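Local coordinates for protein soluble secreted antigen MPT53 (Mycobacterium tuberculosis, PDB 1LU4) that probably oxidises reduced, unfolded secreted proteins to introduce disulfide bonds, as a thioredoxin-fold oxidoreductase of the DsbE type, at residues Leu5-Thr10 with Thr82-Ala87. Residues are numbered along the deposited sequence; the frame is centred on the assembly and turned at random.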
loop_
_atom_site.group_PDB
_atom_site.type_symbol
_atom_site.label_atom_id
_atom_site.label_comp_id
_atom_site.label_asym_id
_atom_site.label_seq_id
_atom_site.Cartn_x
_atom_site.Cartn_y
_atom_site.Cartn_z
ATOM N N LEU A 5 -3.128 12.130 4.579
ATOM C CA LEU A 5 -2.404 11.162 5.399
ATOM C C LEU A 5 -2.855 11.240 6.867
ATOM O O LEU A 5 -2.436 10.404 7.645
ATOM C CB LEU A 5 -0.905 11.427 5.327
ATOM C CG LEU A 5 -0.262 11.069 3.987
ATOM C CD1 LEU A 5 1.146 11.640 3.920
ATOM C CD2 LEU A 5 -0.226 9.539 3.797
ATOM N N GLN A 6 -3.680 12.209 7.281
ATOM C CA GLN A 6 -4.101 12.372 8.662
ATOM C C GLN A 6 -5.238 11.413 8.956
ATOM O O GLN A 6 -6.386 11.820 9.094
ATOM C CB GLN A 6 -4.490 13.825 8.904
ATOM C CG GLN A 6 -3.614 14.817 8.163
ATOM C CD GLN A 6 -3.161 15.874 9.157
ATOM O OE1 GLN A 6 -2.898 16.980 8.732
ATOM N NE2 GLN A 6 -3.120 15.428 10.409
ATOM N N PHE A 7 -4.902 10.125 8.990
ATOM C CA PHE A 7 -5.886 9.108 9.349
ATOM C C PHE A 7 -5.282 8.223 10.431
ATOM O O PHE A 7 -4.054 8.163 10.523
ATOM C CB PHE A 7 -6.322 8.254 8.170
ATOM C CG PHE A 7 -5.195 7.497 7.470
ATOM C CD1 PHE A 7 -4.732 6.260 7.875
ATOM C CD2 PHE A 7 -4.607 8.039 6.332
ATOM C CE1 PHE A 7 -3.725 5.611 7.225
ATOM C CE2 PHE A 7 -3.571 7.365 5.674
ATOM C CZ PHE A 7 -3.126 6.117 6.096
ATOM N N THR A 8 -6.155 7.512 11.110
ATOM C CA THR A 8 -5.658 6.434 11.985
ATOM C C THR A 8 -6.287 5.141 11.516
ATOM O O THR A 8 -7.321 5.093 10.843
ATOM C CB THR A 8 -5.889 6.698 13.479
ATOM O OG1 THR A 8 -7.295 6.811 13.763
ATOM C CG2 THR A 8 -5.221 8.015 13.866
ATOM N N ALA A 9 -5.571 4.082 11.874
ATOM C CA ALA A 9 -5.942 2.784 11.378
ATOM C C ALA A 9 -5.547 1.670 12.326
ATOM O O ALA A 9 -4.892 1.956 13.332
ATOM C CB ALA A 9 -5.210 2.620 10.038
ATOM N N THR A 10 -5.887 0.457 11.980
ATOM C CA THR A 10 -5.447 -0.745 12.721
ATOM C C THR A 10 -4.753 -1.672 11.733
ATOM O O THR A 10 -5.257 -1.942 10.655
ATOM C CB THR A 10 -6.619 -1.481 13.361
ATOM O OG1 THR A 10 -7.239 -0.571 14.275
ATOM C CG2 THR A 10 -6.222 -2.674 14.205
ATOM N N THR A 82 4.065 -2.442 7.034
ATOM C CA THR A 82 2.751 -2.286 7.666
ATOM C C THR A 82 1.648 -2.567 6.646
ATOM O O THR A 82 1.675 -2.050 5.541
ATOM C CB THR A 82 2.597 -0.823 8.142
ATOM O OG1 THR A 82 3.611 -0.563 9.117
ATOM C CG2 THR A 82 1.227 -0.615 8.770
ATOM N N ASN A 83 0.662 -3.351 7.059
ATOM C CA ASN A 83 -0.577 -3.528 6.277
ATOM C C ASN A 83 -1.746 -3.258 7.174
ATOM O O ASN A 83 -1.842 -3.724 8.308
ATOM C CB ASN A 83 -0.652 -4.957 5.683
ATOM C CG ASN A 83 0.281 -5.073 4.507
ATOM O OD1 ASN A 83 -0.047 -4.696 3.385
ATOM N ND2 ASN A 83 1.471 -5.546 4.812
ATOM N N LEU A 84 -2.677 -2.455 6.658
ATOM C CA LEU A 84 -3.809 -1.944 7.411
ATOM C C LEU A 84 -5.076 -2.724 7.053
ATOM O O LEU A 84 -5.332 -2.995 5.886
ATOM C CB LEU A 84 -4.061 -0.451 7.100
ATOM C CG LEU A 84 -2.796 0.416 7.419
ATOM C CD1 LEU A 84 -3.093 1.876 7.129
ATOM C CD2 LEU A 84 -2.322 0.261 8.854
ATOM N N ASN A 85 -5.842 -3.063 8.081
ATOM C CA ASN A 85 -7.142 -3.697 7.857
ATOM C C ASN A 85 -8.170 -2.574 7.747
ATOM O O ASN A 85 -8.679 -2.115 8.787
ATOM C CB ASN A 85 -7.450 -4.605 9.058
ATOM C CG ASN A 85 -8.843 -5.211 8.949
ATOM O OD1 ASN A 85 -9.499 -5.129 7.939
ATOM N ND2 ASN A 85 -9.286 -5.787 10.048
ATOM N N ASP A 86 -8.421 -2.082 6.551
ATOM C CA ASP A 86 -9.348 -0.966 6.375
ATOM C C ASP A 86 -10.723 -1.559 6.188
ATOM O O ASP A 86 -11.316 -1.558 5.107
ATOM C CB ASP A 86 -8.944 -0.151 5.151
ATOM C CG ASP A 86 -9.780 1.105 4.956
ATOM O OD1 ASP A 86 -10.258 1.685 5.924
ATOM O OD2 ASP A 86 -9.944 1.530 3.803
ATOM N N ALA A 87 -11.248 -2.110 7.289
ATOM C CA ALA A 87 -12.348 -3.037 7.210
ATOM C C ALA A 87 -13.568 -2.381 6.583
ATOM O O ALA A 87 -14.346 -3.047 5.904
ATOM C CB ALA A 87 -12.694 -3.538 8.623
HETATM O O HOH W 1 -7.551 0.371 9.628
#
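Leu84 reaches from strand 82-85 towards Ala9 and Phe7, and each carbon of its side chain finds something there. CB lies 4.0 Å from the carbonyl O of Thr10. Beyond it CG stands anti to the carbonyl carbon of Leu84 (chi1 -58°), which carries the branch point to 4.2 Å from Ala9 CB. At the tip, CD1 does most of the touching: it lies between Phe7 and Ala9, 3.7 Å from Ala9 CB and against CE1 of Phe7 at the edge of the ring, near its plane. CD2 packs 3.9 Å from Ala9 CB and is also near Thr10 O, so the small methyl of Ala9 fits against both methyls of the forked leucine. Ile91 of helix 90-94 touches all three residues, and Val59 and Ile61 of strand 57-62 also pack on Leu84. Strand 82-85 is the outermost strand on one side of the central mixed sheet of the thioredoxin fold, bonded to strand 57-62; strand 8-10, paired with 16-18 in a hairpin, runs at 92° to it. That crossing is consistent with one direct backbone bond in place of a ladder, from Asn85 N to Thr10 O (2.9 Å, 159° at the hydrogen). Leu84 CA adds a long CA-H...O contact to Thr10 O (3.6 Å). Beside it a water accepts from Thr10 N and donates to Asn85 O, bridging the two strands.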